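Local atomic coordinates of putative fructose-bisphosphate aldolase (Coccidioides immitis, PDB entry 3PM6), a protein that is a putative class II fructose-bisphosphate aldolase that folds as a TIM barrel and binds a zinc ion. Residues E96-A101 / V119-F124; D115-D120 / A138-R143; E128-T133 / V181-N186. All blocks are in the same frame, centred on the assembly; numbering follows the deposited sequence.

Interaction 1: E96-A101 / V119-F124; sequences EIIKRA and VDMSHF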
loop_
_atom_site.group_PDB
_atom_site.type_symbol
_atom_site.label_atom_id
_atom_site.label_comp_id
_atom_site.label_asym_id
_atom_site.label_seq_id
_atom_site.Cartn_x
_atom_site.Cartn_y
_atom_site.Cartn_z
ATOM N N GLU A 96 -9.434 -22.406 1.465
ATOM C CA GLU A 96 -8.539 -22.154 0.331
ATOM C C GLU A 96 -7.761 -20.847 0.471
ATOM O O GLU A 96 -6.561 -20.778 0.191
ATOM C CB GLU A 96 -9.314 -22.172 -1.001
ATOM N N ILE A 97 -8.434 -19.803 0.926
ATOM C CA ILE A 97 -7.768 -18.513 1.111
ATOM C C ILE A 97 -6.770 -18.528 2.270
ATOM O O ILE A 97 -5.770 -17.814 2.266
ATOM C CB ILE A 97 -8.796 -17.391 1.311
ATOM C CG1 ILE A 97 -9.312 -16.939 -0.059
ATOM C CG2 ILE A 97 -8.146 -16.187 1.943
ATOM C CD1 ILE A 97 -10.301 -17.861 -0.724
ATOM N N ILE A 98 -7.067 -19.323 3.280
ATOM C CA ILE A 98 -6.205 -19.406 4.455
ATOM C C ILE A 98 -4.865 -20.037 4.029
ATOM O O ILE A 98 -3.786 -19.505 4.314
ATOM C CB ILE A 98 -6.943 -20.169 5.588
ATOM C CG1 ILE A 98 -8.046 -19.252 6.153
ATOM C CG2 ILE A 98 -5.986 -20.638 6.700
ATOM C CD1 ILE A 98 -9.029 -19.920 7.107
ATOM N N LYS A 99 -4.939 -21.142 3.305
ATOM C CA LYS A 99 -3.731 -21.822 2.837
ATOM C C LYS A 99 -2.975 -20.906 1.892
ATOM O O LYS A 99 -1.764 -20.835 1.957
ATOM C CB LYS A 99 -4.085 -23.097 2.105
ATOM C CG LYS A 99 -4.783 -24.072 2.937
ATOM C CD LYS A 99 -5.632 -24.928 2.005
ATOM C CE LYS A 99 -6.230 -26.045 2.773
ATOM N NZ LYS A 99 -5.130 -26.835 3.360
ATOM N N ARG A 100 -3.696 -20.181 1.039
ATOM C CA ARG A 100 -3.044 -19.271 0.112
ATOM C C ARG A 100 -2.301 -18.171 0.887
ATOM O O ARG A 100 -1.131 -17.843 0.587
ATOM C CB ARG A 100 -4.059 -18.673 -0.858
ATOM C CG ARG A 100 -3.440 -17.721 -1.901
ATOM C CD ARG A 100 -4.507 -16.877 -2.638
ATOM N NE ARG A 100 -3.872 -15.921 -3.547
ATOM C CZ ARG A 100 -4.511 -15.214 -4.480
ATOM N NH1 ARG A 100 -3.833 -14.386 -5.254
ATOM N NH2 ARG A 100 -5.824 -15.342 -4.656
ATOM N N ALA A 101 -2.961 -17.618 1.900
ATOM C CA ALA A 101 -2.286 -16.637 2.774
ATOM C C ALA A 101 -1.100 -17.254 3.539
ATOM O O ALA A 101 -0.061 -16.632 3.671
ATOM C CB ALA A 101 -3.276 -15.998 3.734
ATOM N N VAL A 119 -8.669 -18.061 11.667
ATOM C CA VAL A 119 -9.370 -19.177 10.997
ATOM C C VAL A 119 -10.818 -19.098 11.445
ATOM O O VAL A 119 -11.181 -19.655 12.480
ATOM C CB VAL A 119 -8.746 -20.568 11.366
ATOM C CG1 VAL A 119 -9.422 -21.659 10.596
ATOM C CG2 VAL A 119 -7.224 -20.553 11.111
ATOM N N ASP A 120 -11.617 -18.362 10.686
ATOM C CA ASP A 120 -12.970 -18.009 11.054
ATOM C C ASP A 120 -13.925 -18.946 10.324
ATOM O O ASP A 120 -14.388 -18.641 9.222
ATOM C CB ASP A 120 -13.273 -16.541 10.655
ATOM C CG ASP A 120 -14.673 -16.114 11.065
ATOM O OD1 ASP A 120 -15.364 -16.970 11.654
ATOM O OD2 ASP A 120 -15.073 -14.937 10.855
ATOM N N MET A 121 -14.219 -20.093 10.931
ATOM C CA MET A 121 -15.157 -21.052 10.326
ATOM C C MET A 121 -16.550 -20.981 10.962
ATOM O O MET A 121 -17.316 -21.958 10.952
ATOM C CB MET A 121 -14.553 -22.460 10.452
ATOM C CG MET A 121 -13.162 -22.580 9.738
ATOM S SD MET A 121 -13.315 -22.453 7.936
ATOM C CE MET A 121 -12.185 -21.128 7.528
ATOM N N SER A 122 -16.877 -19.804 11.515
ATOM C CA SER A 122 -18.061 -19.640 12.360
ATOM C C SER A 122 -19.359 -19.711 11.569
ATOM O O SER A 122 -20.433 -19.890 12.145
ATOM C CB SER A 122 -17.992 -18.285 13.103
ATOM O OG SER A 122 -18.140 -17.217 12.170
ATOM N N HIS A 123 -19.262 -19.553 10.250
ATOM C CA HIS A 123 -20.423 -19.686 9.388
ATOM C C HIS A 123 -20.914 -21.122 9.195
ATOM O O HIS A 123 -22.060 -21.333 8.782
ATOM C CB HIS A 123 -20.168 -19.026 8.035
ATOM C CG HIS A 123 -20.175 -17.526 8.092
ATOM N ND1 HIS A 123 -20.721 -16.750 7.096
ATOM C CD2 HIS A 123 -19.722 -16.666 9.031
ATOM C CE1 HIS A 123 -20.566 -15.470 7.402
ATOM N NE2 HIS A 123 -19.970 -15.392 8.574
ATOM N N PHE A 124 -20.055 -22.093 9.499
ATOM C CA PHE A 124 -20.396 -23.507 9.390
ATOM C C PHE A 124 -20.987 -23.980 10.709
ATOM O O PHE A 124 -20.933 -23.252 11.713
ATOM C CB PHE A 124 -19.143 -24.333 8.981
ATOM C CG PHE A 124 -18.556 -23.921 7.653
ATOM C CD1 PHE A 124 -19.217 -24.216 6.458
ATOM C CD2 PHE A 124 -17.366 -23.183 7.601
ATOM C CE1 PHE A 124 -18.697 -23.799 5.218
ATOM C CE2 PHE A 124 -16.821 -22.751 6.374
ATOM C CZ PHE A 124 -17.481 -23.055 5.175
#
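In the shell of the TIM barrel, Ile-98 of helix 95-103 packs on Val-119 and Met-121, at the C-terminal end of strand 116-119 and the start of the loop after it. All three residues are buried, and the contact across the segments is apolar. CG1 of Ile-98 stands beside the backbone N, anti to the carbonyl carbon (chi1 -73°), and an extended chi2 carries CD1 out to the loop. There CD1 meets CE of Met-121 at 3.4 Å, tip to tip, which is tight for two methyl carbons. The Met-121 chain is bent at chi2 and chi3, and these bends bring CE toward the helix. The same CD1 of Ile-98 lies 3.9 Å from CG1 of Val-119, and the two side chains cross at about a right angle.

In a TIM barrel the loops after the strands carry the active-site groups, and here the loop starts with Asp-120. Its side chain leads away from the helix. OD1 of Asp-120 accepts from N of Ser-122 at 3.2 Å, an Asx turn, and from OG of Ser-122 at 2.8 Å. OD1 meets the hydroxyl with its syn lone pair; the amide comes on the anti side, 28° out of the carboxylate plane. Two donors from one residue thus restrain the rotation of the carboxylate. The other oxygen, OD2, is hydrogen-bonded to Gln-93 and to ND1 of the zinc ligand His-91, so Asp-120 is a second-shell residue of the metal site. A type I turn from Met-121 to Phe-124 follows, with Phe-124 N bonded to Met-121 O at 3.1 Å.

Interaction 2: D115-D120 / A138-R143; sequences DSIMVD and AYCNAR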
loop_
_atom_site.group_PDB
_atom_site.type_symbol
_atom_site.label_atom_id
_atom_site.label_comp_id
_atom_site.label_asym_id
_atom_site.label_seq_id
_atom_site.Cartn_x
_atom_site.Cartn_y
_atom_site.Cartn_z
ATOM N N ASP A 115 1.841 -12.860 10.407
ATOM C CA ASP A 115 2.272 -13.440 11.680
ATOM C C ASP A 115 1.166 -14.310 12.298
ATOM O O ASP A 115 1.449 -15.221 13.066
ATOM C CB ASP A 115 2.667 -12.328 12.637
ATOM C CG ASP A 115 3.758 -11.437 12.066
ATOM O OD1 ASP A 115 4.896 -11.907 11.935
ATOM O OD2 ASP A 115 3.482 -10.275 11.731
ATOM N N SER A 116 -0.096 -14.004 11.973
ATOM C CA SER A 116 -1.247 -14.706 12.552
ATOM C C SER A 116 -2.422 -14.648 11.620
ATOM O O SER A 116 -2.504 -13.778 10.761
ATOM C CB SER A 116 -1.636 -14.144 13.930
ATOM O OG SER A 116 -1.860 -12.752 13.886
ATOM N N ILE A 117 -3.345 -15.583 11.758
ATOM C CA ILE A 117 -4.457 -15.614 10.811
ATOM C C ILE A 117 -5.660 -15.972 11.622
ATOM O O ILE A 117 -5.576 -16.812 12.502
ATOM C CB ILE A 117 -4.206 -16.698 9.730
ATOM C CG1 ILE A 117 -3.011 -16.324 8.839
ATOM C CG2 ILE A 117 -5.497 -17.037 8.917
ATOM C CD1 ILE A 117 -2.692 -17.411 7.735
ATOM N N MET A 118 -6.785 -15.333 11.341
ATOM C CA MET A 118 -7.990 -15.749 11.974
ATOM C C MET A 118 -8.660 -16.835 11.153
ATOM O O MET A 118 -9.176 -16.559 10.087
ATOM C CB MET A 118 -8.962 -14.571 12.229
ATOM C CG MET A 118 -10.239 -15.034 12.900
ATOM S SD MET A 118 -11.530 -13.763 12.923
ATOM C CE MET A 118 -12.657 -14.592 14.090
ATOM N N VAL A 119 -8.669 -18.061 11.667
ATOM C CA VAL A 119 -9.370 -19.177 10.997
ATOM C C VAL A 119 -10.818 -19.098 11.445
ATOM O O VAL A 119 -11.181 -19.655 12.480
ATOM C CB VAL A 119 -8.746 -20.568 11.366
ATOM C CG1 VAL A 119 -9.422 -21.659 10.596
ATOM C CG2 VAL A 119 -7.224 -20.553 11.111
ATOM N N ASP A 120 -11.617 -18.362 10.686
ATOM C CA ASP A 120 -12.970 -18.009 11.054
ATOM C C ASP A 120 -13.925 -18.946 10.324
ATOM O O ASP A 120 -14.388 -18.641 9.222
ATOM C CB ASP A 120 -13.273 -16.541 10.655
ATOM C CG ASP A 120 -14.673 -16.114 11.065
ATOM O OD1 ASP A 120 -15.364 -16.970 11.654
ATOM O OD2 ASP A 120 -15.073 -14.937 10.855
ATOM N N ALA A 138 -3.260 -26.644 11.934
ATOM C CA ALA A 138 -2.082 -27.465 11.619
ATOM C C ALA A 138 -1.322 -26.852 10.444
ATOM O O ALA A 138 -0.105 -26.643 10.506
ATOM C CB ALA A 138 -2.508 -28.928 11.296
ATOM N N TYR A 139 -2.066 -26.512 9.389
ATOM C CA TYR A 139 -1.468 -25.957 8.189
ATOM C C TYR A 139 -0.739 -24.630 8.457
ATOM O O TYR A 139 0.365 -24.399 7.943
ATOM C CB TYR A 139 -2.538 -25.796 7.112
ATOM C CG TYR A 139 -2.002 -25.558 5.724
ATOM C CD1 TYR A 139 -1.887 -26.622 4.791
ATOM C CD2 TYR A 139 -1.611 -24.273 5.329
ATOM C CE1 TYR A 139 -1.381 -26.384 3.476
ATOM C CE2 TYR A 139 -1.116 -24.018 4.039
ATOM C CZ TYR A 139 -1.005 -25.073 3.113
ATOM O OH TYR A 139 -0.510 -24.791 1.846
ATOM N N CYS A 140 -1.353 -23.760 9.252
ATOM C CA CYS A 140 -0.744 -22.490 9.618
ATOM C C CYS A 140 0.493 -22.683 10.530
ATOM O O CYS A 140 1.517 -22.017 10.375
ATOM C CB CYS A 140 -1.784 -21.615 10.330
ATOM S SG CYS A 140 -3.152 -21.043 9.274
ATOM N N ASN A 141 0.346 -23.542 11.531
ATOM C CA ASN A 141 1.404 -23.802 12.501
ATOM C C ASN A 141 2.675 -24.343 11.805
ATOM O O ASN A 141 3.781 -23.851 12.052
ATOM C CB ASN A 141 0.923 -24.803 13.551
ATOM C CG ASN A 141 -0.017 -24.186 14.575
ATOM O OD1 ASN A 141 -0.362 -22.994 14.504
ATOM N ND2 ASN A 141 -0.432 -25.000 15.555
ATOM N N ALA A 142 2.494 -25.317 10.916
ATOM C CA ALA A 142 3.584 -25.818 10.048
ATOM C C ALA A 142 4.395 -24.693 9.418
ATOM O O ALA A 142 5.560 -24.898 9.098
ATOM C CB ALA A 142 3.042 -26.728 8.956
ATOM N N ARG A 143 3.783 -23.502 9.272
ATOM C CA ARG A 143 4.430 -22.425 8.559
ATOM C C ARG A 143 4.824 -21.253 9.455
ATOM O O ARG A 143 5.144 -20.147 8.960
ATOM C CB ARG A 143 3.570 -21.994 7.368
ATOM C CG ARG A 143 3.507 -23.085 6.278
ATOM C CD ARG A 143 2.190 -23.123 5.511
ATOM N NE ARG A 143 2.289 -24.166 4.495
ATOM C CZ ARG A 143 2.055 -25.465 4.694
ATOM N NH1 ARG A 143 1.651 -25.911 5.874
ATOM N NH2 ARG A 143 2.241 -26.332 3.696
#
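Cys-140 of helix 126-141 faces Ile-117 and Val-119 of strand 116-119. The strand and helix belong to one beta-alpha-beta unit of the TIM barrel, which strand 146-149 completes. This is where the helix lies against the outside of the barrel.

The contact between the segments is apolar. SG of Cys-140 stands beside its own backbone N, anti to the carbonyl carbon (chi1 -68°), and approaches the two strand side chains. It lies 4.0 Å from CD1 of Ile-117. CG2 of Val-119 is looser, at 4.5 Å from the same sulfur. Ile-117 and Val-119 alternate with Ser-116 and Met-118 along the strand. Both point toward the helix, whereas Ser-116 points away from it. Neighbouring elements close the layer: Ile-98 of helix 95-103 also touches Cys-140, and Thr-147 of strand 146-149 touches both Val-119 and Cys-140.

The polar interactions gather round Tyr-139, on the helix end and toward helix 95-103. The phenol OH of Tyr-139 is hydrogen-bonded to Asp-103, and Lys-99 makes a cation-pi contact with the ring. The guanidinium of Arg-143 folds back over this residue. NH1 of Arg-143 donates to O of Tyr-139 at 2.9 Å, in the carbonyl plane and on a lone pair, with an N-H...O angle of 151°. The same NH1 sits 3.5 Å above the plane of the Tyr-139 ring, over its centre.

Interaction 3: E128-T133 / V181-N186; sequences ENLRLT and VATGIN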
loop_
_atom_site.group_PDB
_atom_site.type_symbol
_atom_site.label_atom_id
_atom_site.label_comp_id
_atom_site.label_asym_id
_atom_site.label_seq_id
_atom_site.Cartn_x
_atom_site.Cartn_y
_atom_site.Cartn_z
ATOM N N GLU A 128 -18.385 -28.804 12.111
ATOM C CA GLU A 128 -17.594 -28.480 10.932
ATOM C C GLU A 128 -16.568 -27.367 11.215
ATOM O O GLU A 128 -15.408 -27.451 10.787
ATOM C CB GLU A 128 -18.534 -28.100 9.773
ATOM C CG GLU A 128 -17.838 -27.820 8.436
ATOM C CD GLU A 128 -17.341 -29.087 7.742
ATOM O OE1 GLU A 128 -17.258 -30.181 8.360
ATOM O OE2 GLU A 128 -17.030 -28.980 6.554
ATOM N N ASN A 129 -16.993 -26.334 11.928
ATOM C CA ASN A 129 -16.106 -25.261 12.394
ATOM C C ASN A 129 -14.914 -25.898 13.147
ATOM O O ASN A 129 -13.753 -25.607 12.842
ATOM C CB ASN A 129 -16.953 -24.304 13.264
ATOM C CG ASN A 129 -16.187 -23.100 13.830
ATOM O OD1 ASN A 129 -14.946 -23.012 13.785
ATOM N ND2 ASN A 129 -16.966 -22.159 14.432
ATOM N N LEU A 130 -15.182 -26.810 14.087
ATOM C CA LEU A 130 -14.079 -27.453 14.827
ATOM C C LEU A 130 -13.168 -28.236 13.908
ATOM O O LEU A 130 -11.929 -28.143 14.031
ATOM C CB LEU A 130 -14.591 -28.425 15.880
ATOM C CG LEU A 130 -15.049 -27.856 17.189
ATOM C CD1 LEU A 130 -15.812 -28.989 17.847
ATOM C CD2 LEU A 130 -13.849 -27.384 18.042
ATOM N N ARG A 131 -13.791 -28.986 12.983
ATOM C CA ARG A 131 -13.078 -29.865 12.059
ATOM C C ARG A 131 -12.142 -29.076 11.155
ATOM O O ARG A 131 -10.950 -29.372 11.068
ATOM C CB ARG A 131 -14.071 -30.680 11.205
ATOM C CG ARG A 131 -13.425 -31.828 10.408
ATOM C CD ARG A 131 -14.387 -32.494 9.396
ATOM N NE ARG A 131 -14.824 -31.590 8.325
ATOM C CZ ARG A 131 -14.087 -31.276 7.267
ATOM N NH1 ARG A 131 -12.864 -31.773 7.115
ATOM N NH2 ARG A 131 -14.564 -30.470 6.350
ATOM N N LEU A 132 -12.696 -28.102 10.441
ATOM C CA LEU A 132 -11.872 -27.271 9.580
ATOM C C LEU A 132 -10.830 -26.473 10.399
ATOM O O LEU A 132 -9.680 -26.368 9.982
ATOM C CB LEU A 132 -12.736 -26.321 8.756
ATOM C CG LEU A 132 -13.669 -26.971 7.741
ATOM C CD1 LEU A 132 -14.751 -25.953 7.333
ATOM C CD2 LEU A 132 -12.866 -27.541 6.536
ATOM N N THR A 133 -11.232 -25.915 11.554
ATOM C CA THR A 133 -10.277 -25.133 12.378
ATOM C C THR A 133 -9.070 -26.010 12.764
ATOM O O THR A 133 -7.924 -25.612 12.591
ATOM C CB THR A 133 -10.928 -24.485 13.633
ATOM O OG1 THR A 133 -11.936 -23.550 13.230
ATOM C CG2 THR A 133 -9.881 -23.740 14.484
ATOM N N VAL A 181 -9.993 -24.952 22.227
ATOM C CA VAL A 181 -8.615 -24.972 22.775
ATOM C C VAL A 181 -7.840 -26.251 22.345
ATOM O O VAL A 181 -6.641 -26.195 22.079
ATOM C CB VAL A 181 -8.625 -24.827 24.331
ATOM C CG1 VAL A 181 -7.314 -25.299 24.965
ATOM C CG2 VAL A 181 -8.913 -23.389 24.755
ATOM N N ALA A 182 -8.531 -27.390 22.294
ATOM C CA ALA A 182 -7.921 -28.670 21.852
ATOM C C ALA A 182 -7.509 -28.669 20.377
ATOM O O ALA A 182 -6.739 -29.535 19.952
ATOM C CB ALA A 182 -8.857 -29.866 22.144
ATOM N N THR A 183 -8.021 -27.720 19.582
ATOM C CA THR A 183 -7.599 -27.633 18.177
ATOM C C THR A 183 -6.210 -27.065 18.062
ATOM O O THR A 183 -5.638 -27.122 16.992
ATOM C CB THR A 183 -8.515 -26.746 17.305
ATOM O OG1 THR A 183 -8.534 -25.417 17.840
ATOM C CG2 THR A 183 -9.926 -27.294 17.248
ATOM N N GLY A 184 -5.667 -26.512 19.152
ATOM C CA GLY A 184 -4.346 -25.855 19.112
ATOM C C GLY A 184 -4.312 -24.383 18.678
ATOM O O GLY A 184 -3.233 -23.813 18.432
ATOM N N ILE A 185 -5.481 -23.753 18.573
ATOM C CA ILE A 185 -5.535 -22.291 18.308
ATOM C C ILE A 185 -4.795 -21.547 19.388
ATOM O O ILE A 185 -4.641 -22.069 20.461
ATOM C CB ILE A 185 -6.957 -21.753 18.370
ATOM C CG1 ILE A 185 -7.501 -22.031 19.760
ATOM C CG2 ILE A 185 -7.771 -22.325 17.259
ATOM C CD1 ILE A 185 -8.962 -21.926 19.877
ATOM N N ASN A 186 -4.349 -20.322 19.121
ATOM C CA ASN A 186 -3.703 -19.519 20.154
ATOM C C ASN A 186 -4.672 -18.553 20.806
ATOM O O ASN A 186 -4.600 -18.338 22.015
ATOM C CB ASN A 186 -2.539 -18.748 19.572
ATOM C CG ASN A 186 -1.518 -19.665 18.910
ATOM O OD1 ASN A 186 -1.436 -19.745 17.664
ATOM N ND2 ASN A 186 -0.753 -20.392 19.738
#
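Thr-183 and Thr-133 both face across the contact where helix 126-141 meets the loop between helix 174-181 and strand 187-188. Their side chains cross obliquely. CG2 of Thr-133 lies 4.0 Å from OG1 of Thr-183, a plain packing contact. The same methyl meets CG2 of Ile-185 at 3.8 Å. Thr-133 can offer its methyl because CG2 is anti to the backbone N, while OG1 lies beside that N (chi1 -62°) and turns back into its own helix. There OG1 lies close to the backbone O and side-chain OD1 of Asn-129.

The methyl of Thr-183 faces another part of the helix. Its CG2 lies 3.9 Å from O of Leu-130 and 4.0 Å from CD2 of Leu-130, and the two side chains cross at about a right angle. The hydroxyl of Thr-183 sits between its own backbone N and carbonyl carbon (chi1 59°). It is hydrogen-bonded to O of Phe-180, near the end of helix 174-181.

The loop takes its shape from a type I turn, Val-181 to Gly-184, closed by N of Gly-184 on O of Val-181 at 3.1 Å. Gly-184 has positive phi (85°) and is the first residue to leave the helical conformation. The chain then runs toward the barrel strand 187-188, and Ile-185 also touches Thr-147 and Ala-149 of strand 146-149.

No hydrogen bond joins the two segments. The Thr-183 hydroxyl is taken by O of Phe-180 and that of Thr-133 lies on its own helix, so methyl groups make most of the contact, and the fit depends on shape rather than on polar pairing.

In the fold
All three are buried contacts without a hydrogen bond between segments; interactions 1 and 2 are apolar, and interaction 3 adds polar atoms in plain packing. Interactions 1 and 2 share Val-119 and meet through Ile-98 and Cys-140; together they pack helices 95-103 and 126-141 against strand 116-119 and its following loop. Interactions 2 and 3 both use helix 126-141, toward its end and nearer its start. Interaction 3 lies farthest from the chain centre. Its contact centres on two threonines, with Leu-130 and Ile-185, whereas the other two use isoleucine, valine and sulfur-containing side chains. Interaction 1 alone includes the turn that holds Asp-120 beside the zinc ligand His-91. Met-121 also packs against Asn-129 and Thr-133, joining interaction 1 to 3.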